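Local atomic coordinates of flavodoxin (Lactobacillus reuteri, PDB entry 5VEG), a protein that binds flavin mononucleotide and probably serves as a low-potential electron donor to redox enzymes, in association with a bacterial microcompartment. Residues 85-90 against 128-133; 112-117 against 134-139. All blocks are in the same frame, centred on the assembly; numbering follows the deposited sequence.

Contact 1 of 2, residues 85-90 against 128-133; sequences AYTYDE and FNTTVD. With FMN (flavin mononucleotide), chain D.
Ala85 meets the start of helix 130-141 through its methyl group, whose CB lies 3.7 Å from CG2 of Thr131, while its carbonyl turns to a bridging water. Next along the chain, Tyr86 points its CB away from the helix; its hydroxyl bonds to Glu96, and its backbone O is left to accept a hydrogen bond from Thr131 OG1 at 2.9 Å. The hydroxyl of Thr131 arrives 27° out of the carbonyl plane.

Thr87 gives the largest single share of the contact, with Thr131 close behind. Its OG1 accepts the backbone N-H of Thr131 over 2.9 Å, and the 167° angle at the hydrogen makes this a nearly straight bond into the first turn. With chi1 at -57°, OG1 stands opposite the carbonyl carbon and faces that N-H, whereas CG2 lies against the Thr130 side chain. The same Thr87 OG1 gives its proton to the water, which in turn donates to Ala85 O and to OD1 of Asn129; the ND2 of Asn129 donates to Ile153 O.

Both sides of the contact also grip the flavin. Thr87 O accepts a bond of 2.7 Å from the ribityl O2' of FMN, and Asn129 N donates to the pyrimidine carbonyl O2 of FMN at 2.8 Å. Tyr88, further on, lays one ring face over the dimethylbenzene end of the isoalloxazine, with its CE1 3.4 Å from C8 of FMN. Glu90 brings its CA to FMN O4.

Chemically, the Thr87 hydroxyl accepts from the helix N-H and donates to the water, so its proton is directed away from that N-H. Two FMN-binding loops are thereby fixed against each other, and an N-H directed at O2 would probably stabilise negative charge on the reduced flavin.

Contact 2 of 2, residues 112-117 against 134-139; sequences KVYGVA and HFDDAF
Asp136 OD1 takes a 2.9 Å hydrogen bond from the hydroxyl of Tyr114 and also forms a salt bridge with Lys140, one turn further along the helix. The phenol approaches from above the carboxylate, 54° out of its plane, and the ring and carboxylate planes are steeply inclined to each other. Asp136 reaches the tyrosine because its CG is anti to the backbone N, which carries the acid along the flank of the helix. Its other oxygen, OD2, accepts from a water that is itself the acceptor for Val116 N, giving the carboxylate an indirect hold on the strand backbone.

Beyond this polar end, the Tyr114 and Phe139 rings are almost parallel, their planes only 15° apart, but displaced, so that each ring lies over the CB of the other residue. The two CH-pi contacts are reciprocal: Phe139 CB lies 3.2 Å from the centroid of the Tyr114 ring, almost on its normal, and Tyr114 CB lies 3.7 Å from the centroid of the Phe139 ring. The packing is therefore close without being a full ring stack.

Val116, two residues on and on the same side of the strand, fits beside this pair. Its CG2 comes to the edge of the Phe139 ring, 3.6 Å from CD2, while its CG1 touches Phe135 CB at 3.8 Å.

Strand 113-117 and helix 134-139 run nearly antiparallel, at 167° with axes 8.1 Å apart, as expected for the first strand and helix of a beta-alpha-beta crossover in a flavodoxin-like sheet. Phe139 also touches Leu81 and Val83 of strand 80-85, Phe135 meets Tyr101 of helix 98-105 edge-to-face, and Tyr114 touches Ser146 of strand 145-154.

Both contacts use helix 130-141, with contact 1 at its N-terminal turn and contact 2 along the turns that follow; their centres are 14 Å apart. Along the chain the segments alternate, 85-90, 112-117, 128-133 and 134-139, so the two connections interlock. They also join directly: Ala85 N lies 3.3 Å from Ala117 O, a probable hydrogen bond between neighbouring parallel strands, and Val132 packs on Val116 and Ala117. Contact 2 thus seats the helix on the central sheet, while contact 1 ties its start to the loop after strand 80-85, at the C-terminal end of the parallel sheet, where flavodoxins bind FMN.

Contact 1 of 2, residues 85-90 against 128-133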
ATOM      1  N   ALA A  85      -2.123  -2.112  -4.526  1.00 26.22           N
ATOM      2  CA  ALA A  85      -1.907  -2.693  -5.844  1.00 27.22           C
ATOM      3  C   ALA A  85      -2.798  -3.904  -6.070  1.00 27.93           C
ATOM      4  O   ALA A  85      -3.093  -4.662  -5.142  1.00 24.86           O
ATOM      5  CB  ALA A  85      -0.449  -3.109  -6.051  1.00 24.81           C
ATOM      6  N   TYR A  86      -3.172  -4.105  -7.336  1.00 26.31           N
ATOM      7  CA  TYR A  86      -4.067  -5.193  -7.713  1.00 23.12           C
ATOM      8  C   TYR A  86      -3.295  -6.499  -7.873  1.00 31.34           C
ATOM      9  O   TYR A  86      -2.060  -6.537  -7.863  1.00 28.07           O
ATOM     10  CB  TYR A  86      -4.796  -4.865  -9.022  1.00 26.43           C
ATOM     11  CG  TYR A  86      -3.864  -4.714 -10.216  1.00 28.79           C
ATOM     12  CD1 TYR A  86      -3.436  -5.826 -10.942  1.00 27.60           C
ATOM     13  CD2 TYR A  86      -3.408  -3.454 -10.613  1.00 30.83           C
ATOM     14  CE1 TYR A  86      -2.570  -5.685 -12.047  1.00 32.16           C
ATOM     15  CE2 TYR A  86      -2.545  -3.304 -11.704  1.00 30.24           C
ATOM     16  CZ  TYR A  86      -2.132  -4.419 -12.412  1.00 32.18           C
ATOM     17  OH  TYR A  86      -1.275  -4.271 -13.488  1.00 35.21           O
ATOM     18  N   THR A  87      -4.059  -7.576  -8.040  1.00 25.31           N
ATOM     19  CA  THR A  87      -3.573  -8.896  -8.403  1.00 27.85           C
ATOM     20  C   THR A  87      -4.240  -9.301  -9.717  1.00 32.09           C
ATOM     21  O   THR A  87      -5.426  -9.023  -9.932  1.00 29.02           O
ATOM     22  CB  THR A  87      -3.894  -9.918  -7.301  1.00 26.04           C
ATOM     23  OG1 THR A  87      -3.325  -9.490  -6.049  1.00 26.34           O
ATOM     24  CG2 THR A  87      -3.344 -11.280  -7.669  1.00 27.20           C
ATOM     25  N   TYR A  88      -3.483  -9.950 -10.600  1.00 30.67           N
ATOM     26  CA  TYR A  88      -3.968 -10.300 -11.932  1.00 35.39           C
ATOM     27  C   TYR A  88      -3.677 -11.765 -12.229  1.00 37.11           C
ATOM     28  O   TYR A  88      -2.958 -12.435 -11.486  1.00 47.21           O
ATOM     29  CB  TYR A  88      -3.328  -9.413 -13.006  1.00 35.19           C
ATOM     30  CG  TYR A  88      -4.298  -8.949 -14.070  1.00 35.81           C
ATOM     31  CD1 TYR A  88      -5.458  -8.273 -13.727  1.00 39.94           C
ATOM     32  CD2 TYR A  88      -4.044  -9.177 -15.415  1.00 44.35           C
ATOM     33  CE1 TYR A  88      -6.343  -7.843 -14.692  1.00 47.88           C
ATOM     34  CE2 TYR A  88      -4.917  -8.746 -16.395  1.00 43.08           C
ATOM     35  CZ  TYR A  88      -6.065  -8.079 -16.030  1.00 45.29           C
ATOM     36  OH  TYR A  88      -6.943  -7.645 -16.996  1.00 54.90           O
ATOM     37  N   ASP A  89      -4.274 -12.256 -13.313  1.00 44.33           N
ATOM     38  CA  ASP A  89      -3.955 -13.554 -13.919  1.00 42.77           C
ATOM     39  C   ASP A  89      -3.568 -14.609 -12.889  1.00 42.78           C
ATOM     40  O   ASP A  89      -2.482 -15.187 -12.924  1.00 55.45           O
ATOM     41  CB  ASP A  89      -2.839 -13.410 -14.949  1.00 59.14           C
ATOM     42  CG  ASP A  89      -3.332 -12.872 -16.260  1.00 59.36           C
ATOM     43  OD1 ASP A  89      -4.079 -13.594 -16.956  1.00 77.15           O
ATOM     44  OD2 ASP A  89      -2.952 -11.739 -16.602  1.00 71.08           O
ATOM     45  N   GLU A  90      -4.473 -14.838 -11.944  1.00 45.44           N
ATOM     46  CA  GLU A  90      -4.313 -15.901 -10.958  1.00 45.72           C
ATOM     47  C   GLU A  90      -3.038 -15.707 -10.128  1.00 40.30           C
ATOM     48  O   GLU A  90      -2.119 -16.525 -10.140  1.00 42.59           O
ATOM     49  CB  GLU A  90      -4.339 -17.274 -11.643  1.00 55.74           C
ATOM     50  CG  GLU A  90      -5.592 -17.528 -12.495  1.00 66.05           C
ATOM     51  CD  GLU A  90      -5.545 -16.856 -13.872  1.00 74.49           C
ATOM     52  OE1 GLU A  90      -4.732 -17.280 -14.727  1.00 75.43           O
ATOM     53  OE2 GLU A  90      -6.317 -15.894 -14.097  1.00 67.36           O
ATOM     54  N   PHE A 128      -6.713 -14.486  -3.979  1.00 26.07           N
ATOM     55  CA  PHE A 128      -7.297 -13.205  -3.602  1.00 26.08           C
ATOM     56  C   PHE A 128      -6.249 -12.231  -3.072  1.00 26.42           C
ATOM     57  O   PHE A 128      -5.668 -12.456  -2.009  1.00 25.90           O
ATOM     58  CB  PHE A 128      -8.383 -13.411  -2.540  1.00 22.91           C
ATOM     59  CG  PHE A 128      -9.080 -12.135  -2.117  1.00 23.92           C
ATOM     60  CD1 PHE A 128      -9.636 -11.290  -3.068  1.00 22.67           C
ATOM     61  CD2 PHE A 128      -9.200 -11.806  -0.758  1.00 22.57           C
ATOM     62  CE1 PHE A 128     -10.287 -10.113  -2.685  1.00 27.30           C
ATOM     63  CE2 PHE A 128      -9.853 -10.648  -0.352  1.00 26.62           C
ATOM     64  CZ  PHE A 128     -10.398  -9.791  -1.313  1.00 30.59           C
ATOM     65  N   ASN A 129      -6.008 -11.146  -3.797  1.00 26.06           N
ATOM     66  CA  ASN A 129      -5.124 -10.068  -3.326  1.00 27.08           C
ATOM     67  C   ASN A 129      -3.730 -10.574  -2.948  1.00 27.13           C
ATOM     68  O   ASN A 129      -3.123 -10.094  -1.996  1.00 28.92           O
ATOM     69  CB  ASN A 129      -5.758  -9.314  -2.144  1.00 24.54           C
ATOM     70  CG  ASN A 129      -6.577  -8.128  -2.597  1.00 26.97           C
ATOM     71  OD1 ASN A 129      -6.131  -7.354  -3.443  1.00 27.30           O
ATOM     72  ND2 ASN A 129      -7.782  -7.985  -2.058  1.00 24.86           N
ATOM     73  N   THR A 130      -3.206 -11.553  -3.692  1.00 24.55           N
ATOM     74  CA  THR A 130      -1.873 -12.062  -3.377  1.00 25.29           C
ATOM     75  C   THR A 130      -0.809 -10.966  -3.483  1.00 29.00           C
ATOM     76  O   THR A 130       0.240 -11.054  -2.840  1.00 22.45           O
ATOM     77  CB  THR A 130      -1.496 -13.218  -4.307  1.00 30.78           C
ATOM     78  OG1 THR A 130      -1.587 -12.784  -5.667  1.00 46.46           O
ATOM     79  CG2 THR A 130      -2.424 -14.376  -4.126  1.00 31.49           C
ATOM     80  N   THR A 131      -1.048  -9.943  -4.296  1.00 24.46           N
ATOM     81  CA  THR A 131      -0.052  -8.883  -4.415  1.00 23.87           C
ATOM     82  C   THR A 131       0.137  -8.155  -3.088  1.00 30.51           C
ATOM     83  O   THR A 131       1.254  -7.724  -2.763  1.00 27.91           O
ATOM     84  CB  THR A 131      -0.462  -7.925  -5.532  1.00 26.06           C
ATOM     85  OG1 THR A 131      -0.422  -8.629  -6.781  1.00 28.19           O
ATOM     86  CG2 THR A 131       0.462  -6.699  -5.605  1.00 25.13           C
ATOM     87  N   VAL A 132      -0.940  -8.022  -2.310  1.00 23.39           N
ATOM     88  CA  VAL A 132      -0.841  -7.431  -0.983  1.00 28.08           C
ATOM     89  C   VAL A 132       0.107  -8.240  -0.113  1.00 28.19           C
ATOM     90  O   VAL A 132       0.966  -7.681   0.581  1.00 28.91           O
ATOM     91  CB  VAL A 132      -2.246  -7.316  -0.356  1.00 28.92           C
ATOM     92  CG1 VAL A 132      -2.160  -6.812   1.073  1.00 24.60           C
ATOM     93  CG2 VAL A 132      -3.115  -6.396  -1.215  1.00 20.99           C
ATOM     94  N   ASP A 133      -0.010  -9.574  -0.167  1.00 24.91           N
ATOM     95  CA  ASP A 133       0.881 -10.435   0.603  1.00 25.05           C
ATOM     96  C   ASP A 133       2.324 -10.298   0.142  1.00 27.26           C
ATOM     97  O   ASP A 133       3.246 -10.298   0.969  1.00 29.69           O
ATOM     98  CB  ASP A 133       0.450 -11.896   0.486  1.00 28.00           C
ATOM     99  CG  ASP A 133      -0.939 -12.140   1.026  1.00 36.42           C
ATOM    100  OD1 ASP A 133      -1.256 -11.565   2.088  1.00 32.06           O
ATOM    101  OD2 ASP A 133      -1.709 -12.901   0.389  1.00 34.03           O
TER
HETATM  102  N1  FMN D 201      -7.980 -10.490  -8.264  1.00 28.61           N
HETATM  103  C2  FMN D 201      -7.357 -11.224  -7.275  1.00 26.68           C
HETATM  104  O2  FMN D 201      -7.494 -10.896  -6.100  1.00 26.30           O
HETATM  105  N3  FMN D 201      -6.598 -12.329  -7.599  1.00 26.36           N
HETATM  106  C4  FMN D 201      -6.452 -12.714  -8.916  1.00 26.62           C
HETATM  107  O4  FMN D 201      -5.765 -13.697  -9.173  1.00 30.30           O
HETATM  108  C4A FMN D 201      -7.080 -11.985  -9.926  1.00 26.60           C
HETATM  109  N5  FMN D 201      -6.949 -12.348 -11.256  1.00 29.94           N
HETATM  110  C5A FMN D 201      -7.588 -11.588 -12.228  1.00 32.47           C
HETATM  111  C6  FMN D 201      -7.481 -11.931 -13.581  1.00 41.91           C
HETATM  112  C7  FMN D 201      -8.128 -11.164 -14.557  1.00 36.20           C
HETATM  113  C7M FMN D 201      -8.019 -11.526 -16.013  1.00 34.70           C
HETATM  114  C8  FMN D 201      -8.891 -10.063 -14.186  1.00 36.61           C
HETATM  115  C8M FMN D 201      -9.590  -9.245 -15.237  1.00 35.59           C
HETATM  116  C9  FMN D 201      -9.008  -9.718 -12.842  1.00 28.54           C
HETATM  117  C9A FMN D 201      -8.346 -10.475 -11.876  1.00 31.14           C
HETATM  118  N10 FMN D 201      -8.464 -10.112 -10.553  1.00 27.14           N
HETATM  119  C10 FMN D 201      -7.845 -10.870  -9.584  1.00 28.83           C
HETATM  120  C1' FMN D 201      -9.337  -8.949 -10.184  1.00 26.14           C
HETATM  121  C2' FMN D 201      -8.688  -7.580 -10.038  1.00 29.21           C
HETATM  122  O2' FMN D 201      -7.646  -7.675  -9.101  1.00 29.62           O
HETATM  123  C3' FMN D 201      -9.786  -6.705  -9.459  1.00 31.24           C
HETATM  124  O3' FMN D 201     -10.818  -6.482 -10.401  1.00 31.22           O
HETATM  125  C4' FMN D 201      -9.271  -5.366  -8.973  1.00 28.19           C
HETATM  126  O4' FMN D 201     -10.339  -4.680  -8.369  1.00 25.70           O
HETATM  127  C5' FMN D 201      -8.777  -4.527 -10.140  1.00 29.45           C
HETATM  128  O5' FMN D 201      -8.150  -3.393  -9.578  1.00 30.96           O
HETATM  129  P   FMN D 201      -7.881  -2.076 -10.467  1.00 29.93           P
HETATM  130  O1P FMN D 201      -9.223  -1.496 -10.858  1.00 32.54           O
HETATM  131  O2P FMN D 201      -7.139  -1.097  -9.575  1.00 30.55           O
HETATM  132  O3P FMN D 201      -7.124  -2.431 -11.711  1.00 29.91           O
HETATM  133  O   HOH W   1      -3.958  -7.196  -4.858  1.00 25.78           O

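Contact 2 of 2, residues 112-117 against 134-139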
ATOM      1  N   LYS A 112      11.194   2.818   8.995  1.00 30.94           N
ATOM      2  CA  LYS A 112      10.022   3.208   8.223  1.00 31.28           C
ATOM      3  C   LYS A 112       8.818   2.383   8.670  1.00 30.31           C
ATOM      4  O   LYS A 112       8.959   1.215   9.028  1.00 29.06           O
ATOM      5  CB  LYS A 112      10.266   3.032   6.723  1.00 27.29           C
ATOM      6  CG  LYS A 112      11.527   3.759   6.208  1.00 30.68           C
ATOM      7  CD  LYS A 112      11.454   5.269   6.462  1.00 33.45           C
ATOM      8  CE  LYS A 112      12.698   5.988   5.921  1.00 36.54           C
ATOM      9  NZ  LYS A 112      12.437   7.408   5.561  1.00 30.78           N
ATOM     10  N   VAL A 113       7.642   3.017   8.663  1.00 28.52           N
ATOM     11  CA  VAL A 113       6.372   2.383   8.995  1.00 27.84           C
ATOM     12  C   VAL A 113       5.618   2.123   7.695  1.00 28.73           C
ATOM     13  O   VAL A 113       5.548   2.999   6.827  1.00 30.94           O
ATOM     14  CB  VAL A 113       5.551   3.273   9.944  1.00 29.47           C
ATOM     15  CG1 VAL A 113       4.086   2.764  10.080  1.00 28.01           C
ATOM     16  CG2 VAL A 113       6.245   3.372  11.299  1.00 30.58           C
ATOM     17  N   TYR A 114       5.085   0.920   7.534  1.00 26.74           N
ATOM     18  CA  TYR A 114       4.494   0.565   6.257  1.00 23.04           C
ATOM     19  C   TYR A 114       3.129  -0.068   6.446  1.00 22.63           C
ATOM     20  O   TYR A 114       2.776  -0.549   7.527  1.00 24.25           O
ATOM     21  CB  TYR A 114       5.395  -0.382   5.434  1.00 22.12           C
ATOM     22  CG  TYR A 114       5.319  -1.825   5.864  1.00 29.31           C
ATOM     23  CD1 TYR A 114       4.363  -2.690   5.322  1.00 26.02           C
ATOM     24  CD2 TYR A 114       6.196  -2.331   6.819  1.00 25.60           C
ATOM     25  CE1 TYR A 114       4.288  -3.997   5.717  1.00 25.45           C
ATOM     26  CE2 TYR A 114       6.132  -3.653   7.214  1.00 25.76           C
ATOM     27  CZ  TYR A 114       5.166  -4.475   6.662  1.00 35.04           C
ATOM     28  OH  TYR A 114       5.077  -5.793   7.047  1.00 35.44           O
ATOM     29  N   GLY A 115       2.364  -0.045   5.365  1.00 22.87           N
ATOM     30  CA  GLY A 115       1.096  -0.757   5.307  1.00 22.86           C
ATOM     31  C   GLY A 115       0.828  -1.104   3.864  1.00 23.63           C
ATOM     32  O   GLY A 115       1.279  -0.408   2.951  1.00 24.84           O
ATOM     33  N   VAL A 116       0.124  -2.206   3.646  1.00 24.27           N
ATOM     34  CA  VAL A 116      -0.189  -2.633   2.288  1.00 20.39           C
ATOM     35  C   VAL A 116      -1.688  -2.886   2.194  1.00 24.54           C
ATOM     36  O   VAL A 116      -2.305  -3.410   3.131  1.00 20.17           O
ATOM     37  CB  VAL A 116       0.627  -3.881   1.869  1.00 21.43           C
ATOM     38  CG1 VAL A 116       0.278  -4.267   0.448  1.00 23.35           C
ATOM     39  CG2 VAL A 116       2.135  -3.605   1.926  1.00 25.64           C
ATOM     40  N   ALA A 117      -2.282  -2.473   1.075  1.00 24.74           N
ATOM     41  CA  ALA A 117      -3.707  -2.670   0.860  1.00 25.93           C
ATOM     42  C   ALA A 117      -3.928  -3.018  -0.605  1.00 23.57           C
ATOM     43  O   ALA A 117      -3.063  -2.785  -1.453  1.00 25.76           O
ATOM     44  CB  ALA A 117      -4.510  -1.422   1.282  1.00 21.48           C
ATOM     45  N   HIS A 134       2.546 -10.183  -1.172  1.00 24.13           N
ATOM     46  CA  HIS A 134       3.913 -10.022  -1.669  1.00 24.82           C
ATOM     47  C   HIS A 134       4.532  -8.711  -1.190  1.00 25.57           C
ATOM     48  O   HIS A 134       5.693  -8.684  -0.765  1.00 29.11           O
ATOM     49  CB  HIS A 134       3.940 -10.095  -3.195  1.00 26.08           C
ATOM     50  CG  HIS A 134       3.797 -11.487  -3.713  1.00 36.03           C
ATOM     51  ND1 HIS A 134       2.893 -11.828  -4.697  1.00 34.19           N
ATOM     52  CD2 HIS A 134       4.421 -12.634  -3.357  1.00 32.20           C
ATOM     53  CE1 HIS A 134       2.986 -13.122  -4.942  1.00 35.70           C
ATOM     54  NE2 HIS A 134       3.912 -13.630  -4.147  1.00 32.43           N
ATOM     55  N   PHE A 135       3.786  -7.605  -1.271  1.00 26.28           N
ATOM     56  CA  PHE A 135       4.376  -6.334  -0.858  1.00 25.49           C
ATOM     57  C   PHE A 135       4.584  -6.275   0.645  1.00 30.62           C
ATOM     58  O   PHE A 135       5.565  -5.676   1.110  1.00 25.41           O
ATOM     59  CB  PHE A 135       3.531  -5.155  -1.334  1.00 24.45           C
ATOM     60  CG  PHE A 135       3.907  -4.681  -2.711  1.00 30.30           C
ATOM     61  CD1 PHE A 135       5.013  -3.848  -2.896  1.00 24.28           C
ATOM     62  CD2 PHE A 135       3.192  -5.100  -3.822  1.00 26.51           C
ATOM     63  CE1 PHE A 135       5.375  -3.422  -4.155  1.00 28.23           C
ATOM     64  CE2 PHE A 135       3.547  -4.680  -5.097  1.00 26.88           C
ATOM     65  CZ  PHE A 135       4.641  -3.839  -5.266  1.00 30.33           C
ATOM     66  N   ASP A 136       3.684  -6.890   1.414  1.00 26.74           N
ATOM     67  CA  ASP A 136       3.887  -6.955   2.855  1.00 26.42           C
ATOM     68  C   ASP A 136       5.156  -7.732   3.189  1.00 33.84           C
ATOM     69  O   ASP A 136       5.963  -7.302   4.027  1.00 32.63           O
ATOM     70  CB  ASP A 136       2.673  -7.583   3.539  1.00 29.59           C
ATOM     71  CG  ASP A 136       2.645  -7.292   5.028  1.00 35.38           C
ATOM     72  OD1 ASP A 136       3.474  -7.872   5.743  1.00 39.81           O
ATOM     73  OD2 ASP A 136       1.821  -6.466   5.473  1.00 40.73           O
ATOM     74  N   ASP A 137       5.355  -8.875   2.531  1.00 31.67           N
ATOM     75  CA  ASP A 137       6.616  -9.598   2.676  1.00 37.24           C
ATOM     76  C   ASP A 137       7.809  -8.748   2.232  1.00 30.80           C
ATOM     77  O   ASP A 137       8.859  -8.765   2.879  1.00 33.36           O
ATOM     78  CB  ASP A 137       6.566 -10.905   1.882  1.00 38.14           C
ATOM     79  CG  ASP A 137       5.721 -11.976   2.569  1.00 35.88           C
ATOM     80  OD1 ASP A 137       5.392 -11.820   3.765  1.00 42.27           O
ATOM     81  OD2 ASP A 137       5.397 -12.980   1.912  1.00 39.01           O
ATOM     82  N   ALA A 138       7.685  -8.011   1.126  1.00 28.81           N
ATOM     83  CA  ALA A 138       8.833  -7.225   0.677  1.00 31.59           C
ATOM     84  C   ALA A 138       9.218  -6.174   1.711  1.00 38.68           C
ATOM     85  O   ALA A 138      10.411  -5.942   1.967  1.00 35.53           O
ATOM     86  CB  ALA A 138       8.547  -6.561  -0.667  1.00 24.95           C
ATOM     87  N   PHE A 139       8.220  -5.507   2.297  1.00 23.60           N
ATOM     88  CA  PHE A 139       8.511  -4.526   3.338  1.00 33.09           C
ATOM     89  C   PHE A 139       9.186  -5.188   4.530  1.00 33.59           C
ATOM     90  O   PHE A 139      10.076  -4.602   5.160  1.00 31.72           O
ATOM     91  CB  PHE A 139       7.222  -3.820   3.770  1.00 26.19           C
ATOM     92  CG  PHE A 139       6.837  -2.634   2.900  1.00 27.88           C
ATOM     93  CD1 PHE A 139       7.678  -1.531   2.790  1.00 28.59           C
ATOM     94  CD2 PHE A 139       5.623  -2.621   2.212  1.00 31.22           C
ATOM     95  CE1 PHE A 139       7.317  -0.437   2.018  1.00 24.48           C
ATOM     96  CE2 PHE A 139       5.256  -1.549   1.439  1.00 27.32           C
ATOM     97  CZ  PHE A 139       6.103  -0.448   1.336  1.00 29.04           C
TER
HETATM   98  O   HOH W   2       0.063  -3.841   6.015  1.00 28.45           O